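USG-1 protein homolog (Pseudomonas aeruginosa, PDB 2HJS) is probably a dimeric oxidoreductase of the aspartate-semialdehyde dehydrogenase family, expected to bind NAD and to act on aldehyde or oxo groups with NAD or NADP. Local coordinates at residues A[139-144]-A[292-297]; A[143-148]-A[264-269]; A[133-138]-A[220-225]. All blocks are in the same frame, centred on the assembly; numbering follows the deposited sequence. Where two conformers were deposited one is given.

Contact 1 of 3, residues A[139-144]-A[292-297]; sequences CEVLAP and DETYVG
Glu140 and Thr294 join helix 139-144 to strand 294-297 through one buried hydrogen bond, Thr294 OG1 to Glu140 OE1 at 2.8 Å. The glutamate chain is fully stretched, CG anti to the backbone N (chi1 166°) and CD anti to CA (chi2 -176°), which carries the carboxylate from the helix across to the strand. There the two side chains run past each other in opposite senses, and the hydroxyl meets OE1 from above the carboxylate plane, 37° out of it. Lys320 forms a salt bridge with OE2 and also bonds to the Thr294 hydroxyl and to the Asp292 carbonyl, so it ties both partners together; Ser315 is a further partner of that hydroxyl. In the dimerisation domain of this family, an alpha+beta fold, the helix lies against one face of a mixed sheet, the axes of 139-144 and 294-297 approaching to 10.0 Å. Val141 CG2 and Val296 CG2 reach toward each other tip to tip, 3.6 Å apart, each the branch that stands beside its own backbone N. Val141 CG2 also lies 3.9 Å from Thr294 CG2, and the side chain of Val141 touches Leu311 and Ile313 of the adjacent strand 308-315.

Contact 2 of 3, residues A[143-148]-A[264-269]; sequences APLLAT and TRVLDA
Pro144 and Val266 are the nearest pair along the backbones of segments 143-148 and 264-269, with their CA atoms 6.9 Å apart. The ring of Pro144 presents its CB to Val266 CG1 at 3.6 Å. That methyl is the branch anti to the valine backbone N (chi1 170°), and it also rests 3.7 Å from the carbonyl oxygen Pro144 O, so a single carbon of the valine touches both the ring and the peptide group of the proline. Because the ring nitrogen carries no hydrogen, it cannot continue the bonding of the preceding helical turn, and helix 133-145 is kinked here; Thr270 adds a further neighbour to the ring. Next comes Leu145, which sets out across the interface rather than straight at it and makes its contacts with one methyl. With CG beside the backbone N (chi1 -64°), its CD2 touches Leu267 CD2 at 4.2 Å, and it sits equally far from Val266 CG1. The two leucine side chains cross at a slant. This is the meeting of two helices that cover the same face of the mixed sheet in the dimerisation domain: Leu267 also packs on Val296 and Val299 of strand 294-301 and on Trp275, so the leucine pair belongs to the buried layer between helices and sheet, whereas Pro144 and Val266 lie nearer the surface. Beyond Leu145 the chain turns, held by a backbone bond from Thr148 N to Leu145 O of 3.0 Å. Leu146 packs instead on Leu226, Arg229 and Ile230.

Contact 3 of 3, residues A[133-138]-A[220-225]; sequences AVAAEL and AEVQAL
Ala135 and Val222 mark the closest passage of two helices, 133-138 and 220-225, with Ala135 CA and Val222 CA 6.0 Å apart. The segments form a buried helix-helix pair running in roughly the same direction, with axes 9.5 Å apart and crossing at -36°; the small alanine is consistent with this close passage. The apolar part centres on one methyl, Val222 CG2, the branch beside the valine's backbone N. It lies 4.1 Å from Ala135 CB and 4.0 Å from Leu138 CD2, one turn further along, and thus spans two successive positions on the same helical face. Leu138, with CG anti to the backbone N (chi1 -175°), crosses the valine side chain at about a right angle, and it also packs on Leu156 and Val250 of the sheet of the dimerisation domain. The polar part belongs to Glu221, whose chain extends past the alanine toward the beginning of helix 133-145. There OE1 accepts a hydrogen bond from Cys132 N, just ahead of the segment, while OE2 is paired in a salt bridge with Arg217, one turn earlier on its own helix. Each oxygen thus has a partner, although Glu103, a like charge, also comes close to OE2, whose charge Arg217 probably helps to offset. The same Glu221 OE1 that accepts from Cys132 N also rests in van der Waals contact 3.5 Å from Ala135 CB.

How the contacts relate
Helix 133-145 runs through all three contacts, and each uses a different side or stretch of it. Contacts 1 and 2 have centres about 9 Å apart and merge through Leu267, whose CD2 lies 3.9 Å from Val141 CG1 and whose CD1 lies 3.8 Å from Val296 CG1. Contacts 1 and 3, with centres about 12 Å apart, meet at Cys139, where SG is 3.9 Å from Val222 CG2. Contacts 2 and 3 are about 17 Å apart between centres and do not touch. A dioxane molecule, probably from the crystallisation liquor, sits about 4 Å from the Glu140 side chain in contact 1 and may mark a pocket.

Contact 1 of 3, residues A[139-144]-A[292-297]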
ATOM      1  N   CYS A 139     -12.853  -5.193 -10.687  1.00 48.73           N
ATOM      2  CA  CYS A 139     -14.229  -5.463 -11.141  1.00 49.40           C
ATOM      3  C   CYS A 139     -14.505  -6.937 -11.272  1.00 48.71           C
ATOM      4  O   CYS A 139     -15.619  -7.381 -11.011  1.00 49.07           O
ATOM      5  CB  CYS A 139     -14.549  -4.739 -12.459  1.00 48.69           C
ATOM      6  SG  CYS A 139     -14.681  -2.953 -12.229  1.00 55.48           S
ATOM      7  N   GLU A 140     -13.486  -7.687 -11.660  1.00 47.88           N
ATOM      8  CA  GLU A 140     -13.622  -9.118 -11.771  1.00 49.19           C
ATOM      9  C   GLU A 140     -13.991  -9.739 -10.428  1.00 48.66           C
ATOM     10  O   GLU A 140     -14.742 -10.701 -10.382  1.00 48.70           O
ATOM     11  CB  GLU A 140     -12.314  -9.740 -12.286  1.00 48.84           C
ATOM     12  CG  GLU A 140     -12.241 -11.245 -12.120  1.00 50.28           C
ATOM     13  CD  GLU A 140     -10.891 -11.809 -12.545  1.00 51.26           C
ATOM     14  OE1 GLU A 140      -9.896 -11.038 -12.508  1.00 52.15           O
ATOM     15  OE2 GLU A 140     -10.827 -13.015 -12.914  1.00 49.49           O
ATOM     16  N   VAL A 141     -13.437  -9.195  -9.346  1.00 48.81           N
ATOM     17  CA  VAL A 141     -13.672  -9.719  -8.011  1.00 48.86           C
ATOM     18  C   VAL A 141     -14.995  -9.194  -7.446  1.00 49.69           C
ATOM     19  O   VAL A 141     -15.743  -9.942  -6.834  1.00 50.18           O
ATOM     20  CB  VAL A 141     -12.491  -9.363  -7.069  1.00 48.91           C
ATOM     21  CG1 VAL A 141     -12.836  -9.683  -5.593  1.00 47.38           C
ATOM     22  CG2 VAL A 141     -11.229 -10.103  -7.532  1.00 47.71           C
ATOM     23  N   LEU A 142     -15.286  -7.921  -7.673  1.00 49.75           N
ATOM     24  CA  LEU A 142     -16.516  -7.306  -7.161  1.00 51.34           C
ATOM     25  C   LEU A 142     -17.801  -7.763  -7.842  1.00 51.63           C
ATOM     26  O   LEU A 142     -18.828  -7.919  -7.175  1.00 51.95           O
ATOM     27  CB  LEU A 142     -16.438  -5.801  -7.307  1.00 51.20           C
ATOM     28  CG  LEU A 142     -16.009  -5.004  -6.090  1.00 56.11           C
ATOM     29  CD1 LEU A 142     -14.935  -5.693  -5.261  1.00 57.77           C
ATOM     30  CD2 LEU A 142     -15.543  -3.648  -6.594  1.00 59.34           C
ATOM     31  N   ALA A 143     -17.759  -7.941  -9.164  1.00 51.54           N
ATOM     32  CA  ALA A 143     -18.966  -8.305  -9.912  1.00 52.51           C
ATOM     33  C   ALA A 143     -19.758  -9.465  -9.262  1.00 53.20           C
ATOM     34  O   ALA A 143     -20.945  -9.301  -8.966  1.00 53.62           O
ATOM     35  CB  ALA A 143     -18.658  -8.598 -11.385  1.00 51.05           C
ATOM     36  N   PRO A 144     -19.118 -10.631  -9.042  1.00 53.70           N
ATOM     37  CA  PRO A 144     -19.910 -11.734  -8.439  1.00 53.82           C
ATOM     38  C   PRO A 144     -20.375 -11.462  -6.997  1.00 53.69           C
ATOM     39  O   PRO A 144     -21.377 -11.996  -6.569  1.00 53.63           O
ATOM     40  CB  PRO A 144     -18.965 -12.942  -8.496  1.00 53.44           C
ATOM     41  CG  PRO A 144     -17.618 -12.408  -8.803  1.00 53.96           C
ATOM     42  CD  PRO A 144     -17.728 -11.025  -9.346  1.00 53.87           C
ATOM     43  N   ASP A 292      -3.104 -17.287 -14.737  1.00 50.97           N
ATOM     44  CA  ASP A 292      -4.377 -16.672 -15.111  1.00 51.55           C
ATOM     45  C   ASP A 292      -5.284 -16.286 -13.954  1.00 51.50           C
ATOM     46  O   ASP A 292      -6.168 -15.464 -14.143  1.00 52.69           O
ATOM     47  CB  ASP A 292      -5.195 -17.592 -16.021  1.00 51.98           C
ATOM     48  CG  ASP A 292      -4.468 -17.974 -17.312  1.00 53.76           C
ATOM     49  OD1 ASP A 292      -3.396 -17.408 -17.617  1.00 56.67           O
ATOM     50  OD2 ASP A 292      -4.983 -18.860 -18.023  1.00 55.64           O
ATOM     51  N   GLU A 293      -5.111 -16.894 -12.783  1.00 50.38           N
ATOM     52  CA  GLU A 293      -5.991 -16.625 -11.655  1.00 49.86           C
ATOM     53  C   GLU A 293      -5.711 -15.255 -11.051  1.00 49.19           C
ATOM     54  O   GLU A 293      -4.565 -14.831 -10.914  1.00 47.82           O
ATOM     55  CB  GLU A 293      -5.830 -17.688 -10.551  1.00 50.39           C
ATOM     56  CG  GLU A 293      -5.944 -19.147 -11.056  1.00 54.81           C
ATOM     57  CD  GLU A 293      -7.301 -19.399 -11.658  1.00 58.78           C
ATOM     58  OE1 GLU A 293      -8.288 -19.317 -10.898  1.00 61.57           O
ATOM     59  OE2 GLU A 293      -7.385 -19.631 -12.889  1.00 64.37           O
ATOM     60  N   THR A 294      -6.780 -14.579 -10.674  1.00 48.94           N
ATOM     61  CA  THR A 294      -6.692 -13.427  -9.799  1.00 48.77           C
ATOM     62  C   THR A 294      -6.923 -13.992  -8.384  1.00 48.83           C
ATOM     63  O   THR A 294      -7.945 -14.620  -8.115  1.00 49.02           O
ATOM     64  CB  THR A 294      -7.767 -12.427 -10.188  1.00 48.73           C
ATOM     65  OG1 THR A 294      -7.408 -11.835 -11.439  1.00 50.34           O
ATOM     66  CG2 THR A 294      -7.948 -11.343  -9.147  1.00 48.08           C
ATOM     67  N   TYR A 295      -5.957 -13.787  -7.503  1.00 48.51           N
ATOM     68  CA  TYR A 295      -5.995 -14.356  -6.150  1.00 49.02           C
ATOM     69  C   TYR A 295      -6.624 -13.374  -5.166  1.00 49.28           C
ATOM     70  O   TYR A 295      -6.324 -12.195  -5.212  1.00 49.00           O
ATOM     71  CB  TYR A 295      -4.587 -14.660  -5.689  1.00 49.33           C
ATOM     72  CG  TYR A 295      -3.991 -15.902  -6.275  1.00 49.84           C
ATOM     73  CD1 TYR A 295      -3.936 -17.071  -5.526  1.00 51.82           C
ATOM     74  CD2 TYR A 295      -3.481 -15.924  -7.585  1.00 50.02           C
ATOM     75  CE1 TYR A 295      -3.376 -18.236  -6.042  1.00 51.35           C
ATOM     76  CE2 TYR A 295      -2.926 -17.097  -8.120  1.00 51.27           C
ATOM     77  CZ  TYR A 295      -2.886 -18.242  -7.333  1.00 51.99           C
ATOM     78  OH  TYR A 295      -2.342 -19.409  -7.812  1.00 53.79           O
ATOM     79  N   VAL A 296      -7.498 -13.864  -4.287  1.00 48.98           N
ATOM     80  CA  VAL A 296      -8.185 -13.000  -3.341  1.00 48.62           C
ATOM     81  C   VAL A 296      -8.057 -13.616  -1.953  1.00 49.15           C
ATOM     82  O   VAL A 296      -8.393 -14.780  -1.780  1.00 48.33           O
ATOM     83  CB  VAL A 296      -9.699 -12.836  -3.675  1.00 49.03           C
ATOM     84  CG1 VAL A 296     -10.372 -11.818  -2.697  1.00 47.36           C
ATOM     85  CG2 VAL A 296      -9.874 -12.375  -5.091  1.00 48.11           C
ATOM     86  N   GLY A 297      -7.585 -12.828  -0.982  1.00 48.74           N
ATOM     87  CA  GLY A 297      -7.501 -13.259   0.403  1.00 48.53           C
ATOM     88  C   GLY A 297      -7.862 -12.198   1.433  1.00 49.13           C
ATOM     89  O   GLY A 297      -8.334 -11.104   1.086  1.00 49.06           O
TER

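Contact 2 of 3, residues A[143-148]-A[264-269]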
ATOM      1  N   ALA A 143     -17.759  -7.941  -9.164  1.00 51.54           N
ATOM      2  CA  ALA A 143     -18.966  -8.305  -9.912  1.00 52.51           C
ATOM      3  C   ALA A 143     -19.758  -9.465  -9.262  1.00 53.20           C
ATOM      4  O   ALA A 143     -20.945  -9.301  -8.966  1.00 53.62           O
ATOM      5  CB  ALA A 143     -18.658  -8.598 -11.385  1.00 51.05           C
ATOM      6  N   PRO A 144     -19.118 -10.631  -9.042  1.00 53.70           N
ATOM      7  CA  PRO A 144     -19.910 -11.734  -8.439  1.00 53.82           C
ATOM      8  C   PRO A 144     -20.375 -11.462  -6.997  1.00 53.69           C
ATOM      9  O   PRO A 144     -21.377 -11.996  -6.569  1.00 53.63           O
ATOM     10  CB  PRO A 144     -18.965 -12.942  -8.496  1.00 53.44           C
ATOM     11  CG  PRO A 144     -17.618 -12.408  -8.803  1.00 53.96           C
ATOM     12  CD  PRO A 144     -17.728 -11.025  -9.346  1.00 53.87           C
ATOM     13  N   LEU A 145     -19.660 -10.619  -6.270  1.00 54.03           N
ATOM     14  CA  LEU A 145     -20.048 -10.255  -4.916  1.00 54.29           C
ATOM     15  C   LEU A 145     -21.271  -9.343  -4.868  1.00 55.02           C
ATOM     16  O   LEU A 145     -22.035  -9.375  -3.901  1.00 54.72           O
ATOM     17  CB  LEU A 145     -18.879  -9.577  -4.204  1.00 54.31           C
ATOM     18  CG  LEU A 145     -17.637 -10.425  -3.974  1.00 53.46           C
ATOM     19  CD1 LEU A 145     -16.578  -9.596  -3.197  1.00 55.23           C
ATOM     20  CD2 LEU A 145     -18.023 -11.655  -3.204  1.00 53.31           C
ATOM     21  N   LEU A 146     -21.474  -8.549  -5.917  1.00 56.04           N
ATOM     22  CA  LEU A 146     -22.509  -7.524  -5.893  1.00 57.25           C
ATOM     23  C   LEU A 146     -23.906  -8.084  -6.077  1.00 58.45           C
ATOM     24  O   LEU A 146     -24.886  -7.372  -5.872  1.00 59.17           O
ATOM     25  CB  LEU A 146     -22.225  -6.405  -6.890  1.00 56.91           C
ATOM     26  CG  LEU A 146     -20.920  -5.656  -6.595  1.00 58.58           C
ATOM     27  CD1 LEU A 146     -20.658  -4.672  -7.710  1.00 61.14           C
ATOM     28  CD2 LEU A 146     -20.877  -4.963  -5.218  1.00 58.37           C
ATOM     29  N   ALA A 147     -24.001  -9.361  -6.432  1.00 59.12           N
ATOM     30  CA  ALA A 147     -25.298 -10.038  -6.450  1.00 60.38           C
ATOM     31  C   ALA A 147     -25.824 -10.274  -5.033  1.00 60.69           C
ATOM     32  O   ALA A 147     -27.029 -10.421  -4.835  1.00 61.36           O
ATOM     33  CB  ALA A 147     -25.201 -11.338  -7.191  1.00 60.13           C
ATOM     34  N   THR A 148     -24.904 -10.296  -4.068  1.00 60.74           N
ATOM     35  CA  THR A 148     -25.186 -10.629  -2.677  1.00 60.99           C
ATOM     36  C   THR A 148     -25.010  -9.419  -1.752  1.00 60.41           C
ATOM     37  O   THR A 148     -25.781  -9.245  -0.825  1.00 60.60           O
ATOM     38  CB  THR A 148     -24.304 -11.846  -2.227  1.00 61.31           C
ATOM     39  OG1 THR A 148     -24.940 -13.068  -2.637  1.00 62.75           O
ATOM     40  CG2 THR A 148     -24.081 -11.896  -0.711  1.00 62.02           C
ATOM     41  N   THR A 264     -16.700 -15.716   0.672  1.00 46.95           N
ATOM     42  CA  THR A 264     -15.595 -16.608   0.325  1.00 47.52           C
ATOM     43  C   THR A 264     -16.123 -17.757  -0.531  1.00 48.27           C
ATOM     44  O   THR A 264     -15.417 -18.234  -1.422  1.00 48.33           O
ATOM     45  CB  THR A 264     -14.874 -17.181   1.576  1.00 47.67           C
ATOM     46  OG1 THR A 264     -15.787 -17.962   2.348  1.00 48.72           O
ATOM     47  CG2 THR A 264     -14.317 -16.072   2.470  1.00 47.23           C
ATOM     48  N   ARG A 265     -17.359 -18.195  -0.270  1.00 48.42           N
ATOM     49  CA  ARG A 265     -17.999 -19.216  -1.107  1.00 49.72           C
ATOM     50  C   ARG A 265     -18.118 -18.755  -2.586  1.00 50.09           C
ATOM     51  O   ARG A 265     -17.792 -19.510  -3.514  1.00 50.31           O
ATOM     52  CB  ARG A 265     -19.351 -19.622  -0.496  1.00 48.80           C
ATOM     53  CG  ARG A 265     -19.991 -20.863  -1.064  1.00 51.46           C
ATOM     54  CD  ARG A 265     -21.313 -21.233  -0.296  1.00 51.36           C
ATOM     55  NE  ARG A 265     -21.102 -21.530   1.125  1.00 53.30           N
ATOM     56  CZ  ARG A 265     -21.570 -20.822   2.167  1.00 55.54           C
ATOM     57  NH1 ARG A 265     -22.325 -19.749   2.010  1.00 54.91           N
ATOM     58  NH2 ARG A 265     -21.297 -21.213   3.406  1.00 55.45           N
ATOM     59  N   VAL A 266     -18.556 -17.515  -2.800  1.00 50.56           N
ATOM     60  CA  VAL A 266     -18.761 -16.980  -4.139  1.00 51.68           C
ATOM     61  C   VAL A 266     -17.438 -16.886  -4.883  1.00 52.24           C
ATOM     62  O   VAL A 266     -17.351 -17.251  -6.058  1.00 52.00           O
ATOM     63  CB  VAL A 266     -19.405 -15.563  -4.103  1.00 52.30           C
ATOM     64  CG1 VAL A 266     -19.391 -14.915  -5.497  1.00 53.72           C
ATOM     65  CG2 VAL A 266     -20.817 -15.642  -3.628  1.00 53.62           C
ATOM     66  N   LEU A 267     -16.427 -16.362  -4.190  1.00 52.98           N
ATOM     67  CA  LEU A 267     -15.072 -16.202  -4.716  1.00 53.95           C
ATOM     68  C   LEU A 267     -14.454 -17.548  -5.022  1.00 54.46           C
ATOM     69  O   LEU A 267     -13.799 -17.720  -6.043  1.00 54.36           O
ATOM     70  CB  LEU A 267     -14.188 -15.474  -3.699  1.00 53.83           C
ATOM     71  CG  LEU A 267     -14.556 -14.016  -3.405  1.00 54.44           C
ATOM     72  CD1 LEU A 267     -13.755 -13.500  -2.228  1.00 55.32           C
ATOM     73  CD2 LEU A 267     -14.370 -13.141  -4.639  1.00 55.77           C
ATOM     74  N   ASP A 268     -14.670 -18.502  -4.125  1.00 55.16           N
ATOM     75  CA  ASP A 268     -14.189 -19.844  -4.346  1.00 56.36           C
ATOM     76  C   ASP A 268     -14.858 -20.482  -5.581  1.00 56.10           C
ATOM     77  O   ASP A 268     -14.196 -21.184  -6.327  1.00 56.81           O
ATOM     78  CB  ASP A 268     -14.417 -20.691  -3.099  1.00 57.29           C
ATOM     79  CG  ASP A 268     -13.418 -21.826  -2.969  1.00 59.60           C
ATOM     80  OD1 ASP A 268     -12.360 -21.792  -3.651  1.00 60.43           O
ATOM     81  OD2 ASP A 268     -13.694 -22.736  -2.156  1.00 61.87           O
ATOM     82  N   ALA A 269     -16.148 -20.214  -5.800  1.00 55.31           N
ATOM     83  CA  ALA A 269     -16.908 -20.826  -6.909  1.00 54.79           C
ATOM     84  C   ALA A 269     -16.682 -20.139  -8.267  1.00 54.41           C
ATOM     85  O   ALA A 269     -17.012 -20.701  -9.293  1.00 54.77           O
ATOM     86  CB  ALA A 269     -18.402 -20.876  -6.580  1.00 53.84           C
TER

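Contact 3 of 3, residues A[133-138]-A[220-225]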
ATOM      1  N   ALA A 133      -5.418  -2.766 -16.081  1.00 49.14           N
ATOM      2  CA  ALA A 133      -5.302  -3.933 -15.227  1.00 49.19           C
ATOM      3  C   ALA A 133      -5.971  -3.763 -13.863  1.00 49.39           C
ATOM      4  O   ALA A 133      -6.703  -4.663 -13.405  1.00 48.71           O
ATOM      5  CB  ALA A 133      -3.824  -4.329 -15.040  1.00 48.55           C
ATOM      6  N   VAL A 134      -5.721  -2.631 -13.202  1.00 48.84           N
ATOM      7  CA  VAL A 134      -6.251  -2.480 -11.843  1.00 48.54           C
ATOM      8  C   VAL A 134      -7.786  -2.489 -11.829  1.00 49.07           C
ATOM      9  O   VAL A 134      -8.388  -3.171 -10.998  1.00 49.76           O
ATOM     10  CB  VAL A 134      -5.709  -1.213 -11.135  1.00 48.37           C
ATOM     11  CG1 VAL A 134      -6.501  -0.934  -9.843  1.00 47.32           C
ATOM     12  CG2 VAL A 134      -4.231  -1.402 -10.815  1.00 46.57           C
ATOM     13  N   ALA A 135      -8.406  -1.734 -12.735  1.00 48.31           N
ATOM     14  CA  ALA A 135      -9.852  -1.704 -12.826  1.00 49.46           C
ATOM     15  C   ALA A 135     -10.398  -3.095 -13.202  1.00 50.69           C
ATOM     16  O   ALA A 135     -11.448  -3.514 -12.693  1.00 51.66           O
ATOM     17  CB  ALA A 135     -10.299  -0.687 -13.860  1.00 49.04           C
ATOM     18  N   ALA A 136      -9.686  -3.801 -14.076  1.00 49.74           N
ATOM     19  CA  ALA A 136     -10.133  -5.135 -14.520  1.00 50.66           C
ATOM     20  C   ALA A 136     -10.143  -6.098 -13.372  1.00 50.25           C
ATOM     21  O   ALA A 136     -11.085  -6.868 -13.224  1.00 50.89           O
ATOM     22  CB  ALA A 136      -9.232  -5.680 -15.660  1.00 49.13           C
ATOM     23  N   GLU A 137      -9.099  -6.041 -12.548  1.00 50.81           N
ATOM     24  CA  GLU A 137      -8.946  -6.971 -11.416  1.00 50.86           C
ATOM     25  C   GLU A 137      -9.899  -6.644 -10.259  1.00 50.49           C
ATOM     26  O   GLU A 137     -10.480  -7.534  -9.653  1.00 50.62           O
ATOM     27  CB  GLU A 137      -7.481  -7.032 -10.960  1.00 50.97           C
ATOM     28  CG  GLU A 137      -6.565  -7.514 -12.087  1.00 52.53           C
ATOM     29  CD  GLU A 137      -5.171  -6.860 -12.091  1.00 57.77           C
ATOM     30  OE1 GLU A 137      -4.902  -5.938 -11.265  1.00 54.34           O
ATOM     31  OE2 GLU A 137      -4.347  -7.284 -12.942  1.00 58.21           O
ATOM     32  N   LEU A 138     -10.068  -5.360  -9.961  1.00 49.91           N
ATOM     33  CA  LEU A 138     -11.084  -4.948  -9.010  1.00 49.13           C
ATOM     34  C   LEU A 138     -12.464  -5.485  -9.443  1.00 49.71           C
ATOM     35  O   LEU A 138     -13.154  -6.145  -8.655  1.00 49.03           O
ATOM     36  CB  LEU A 138     -11.150  -3.427  -8.910  1.00 48.33           C
ATOM     37  CG  LEU A 138     -12.111  -2.866  -7.849  1.00 49.56           C
ATOM     38  CD1 LEU A 138     -11.753  -3.361  -6.446  1.00 44.81           C
ATOM     39  CD2 LEU A 138     -12.147  -1.323  -7.880  1.00 48.42           C
ATOM     40  N   ALA A 220     -13.110   6.096 -13.886  1.00 49.47           N
ATOM     41  CA  ALA A 220     -14.026   6.146 -15.027  1.00 50.16           C
ATOM     42  C   ALA A 220     -14.460   4.756 -15.472  1.00 50.21           C
ATOM     43  O   ALA A 220     -15.625   4.543 -15.829  1.00 51.17           O
ATOM     44  CB  ALA A 220     -13.397   6.904 -16.210  1.00 48.72           C
ATOM     45  N   GLU A 221     -13.524   3.809 -15.451  1.00 50.98           N
ATOM     46  CA  GLU A 221     -13.801   2.437 -15.923  1.00 51.06           C
ATOM     47  C   GLU A 221     -14.662   1.666 -14.931  1.00 51.82           C
ATOM     48  O   GLU A 221     -15.596   0.980 -15.327  1.00 51.83           O
ATOM     49  CB  GLU A 221     -12.504   1.688 -16.216  1.00 49.90           C
ATOM     50  CG  GLU A 221     -11.870   2.177 -17.509  1.00 52.12           C
ATOM     51  CD  GLU A 221     -10.496   1.572 -17.787  1.00 55.56           C
ATOM     52  OE1 GLU A 221      -9.878   0.946 -16.881  1.00 56.56           O
ATOM     53  OE2 GLU A 221     -10.005   1.767 -18.915  1.00 54.43           O
ATOM     54  N   VAL A 222     -14.371   1.799 -13.639  1.00 51.95           N
ATOM     55  CA  VAL A 222     -15.195   1.121 -12.641  1.00 53.39           C
ATOM     56  C   VAL A 222     -16.645   1.617 -12.714  1.00 54.57           C
ATOM     57  O   VAL A 222     -17.590   0.826 -12.634  1.00 55.47           O
ATOM     58  CB  VAL A 222     -14.580   1.234 -11.241  1.00 52.43           C
ATOM     59  CG1 VAL A 222     -15.494   0.652 -10.163  1.00 52.38           C
ATOM     60  CG2 VAL A 222     -13.258   0.502 -11.226  1.00 52.50           C
ATOM     61  N   GLN A 223     -16.830   2.916 -12.919  0.50 55.06           N
ATOM     62  CA  GLN A 223     -18.183   3.460 -13.016  0.50 55.75           C
ATOM     63  C   GLN A 223     -18.879   3.089 -14.332  0.50 56.02           C
ATOM     64  O   GLN A 223     -20.099   2.957 -14.361  0.50 56.20           O
ATOM     65  CB  GLN A 223     -18.217   4.968 -12.709  0.50 55.92           C
ATOM     66  CG  GLN A 223     -18.497   5.972 -13.851  0.50 55.98           C
ATOM     67  CD  GLN A 223     -18.604   7.416 -13.304  0.50 56.01           C
ATOM     68  OE1 GLN A 223     -18.714   7.628 -12.096  0.50 56.87           O
ATOM     69  NE2 GLN A 223     -18.564   8.396 -14.192  0.50 55.84           N
ATOM     70  N   ALA A 224     -18.110   2.908 -15.405  1.00 55.88           N
ATOM     71  CA  ALA A 224     -18.692   2.416 -16.667  1.00 56.49           C
ATOM     72  C   ALA A 224     -19.030   0.939 -16.564  1.00 57.31           C
ATOM     73  O   ALA A 224     -20.072   0.532 -17.025  1.00 58.41           O
ATOM     74  CB  ALA A 224     -17.809   2.689 -17.866  1.00 55.20           C
ATOM     75  N   LEU A 225     -18.170   0.160 -15.922  1.00 58.44           N
ATOM     76  CA  LEU A 225     -18.326  -1.298 -15.843  1.00 59.40           C
ATOM     77  C   LEU A 225     -19.338  -1.771 -14.803  1.00 60.95           C
ATOM     78  O   LEU A 225     -20.109  -2.687 -15.074  1.00 60.70           O
ATOM     79  CB  LEU A 225     -16.974  -1.966 -15.545  1.00 58.39           C
ATOM     80  CG  LEU A 225     -15.915  -1.973 -16.655  1.00 58.02           C
ATOM     81  CD1 LEU A 225     -14.504  -2.082 -16.068  1.00 55.72           C
ATOM     82  CD2 LEU A 225     -16.183  -3.092 -17.656  1.00 54.49           C
TER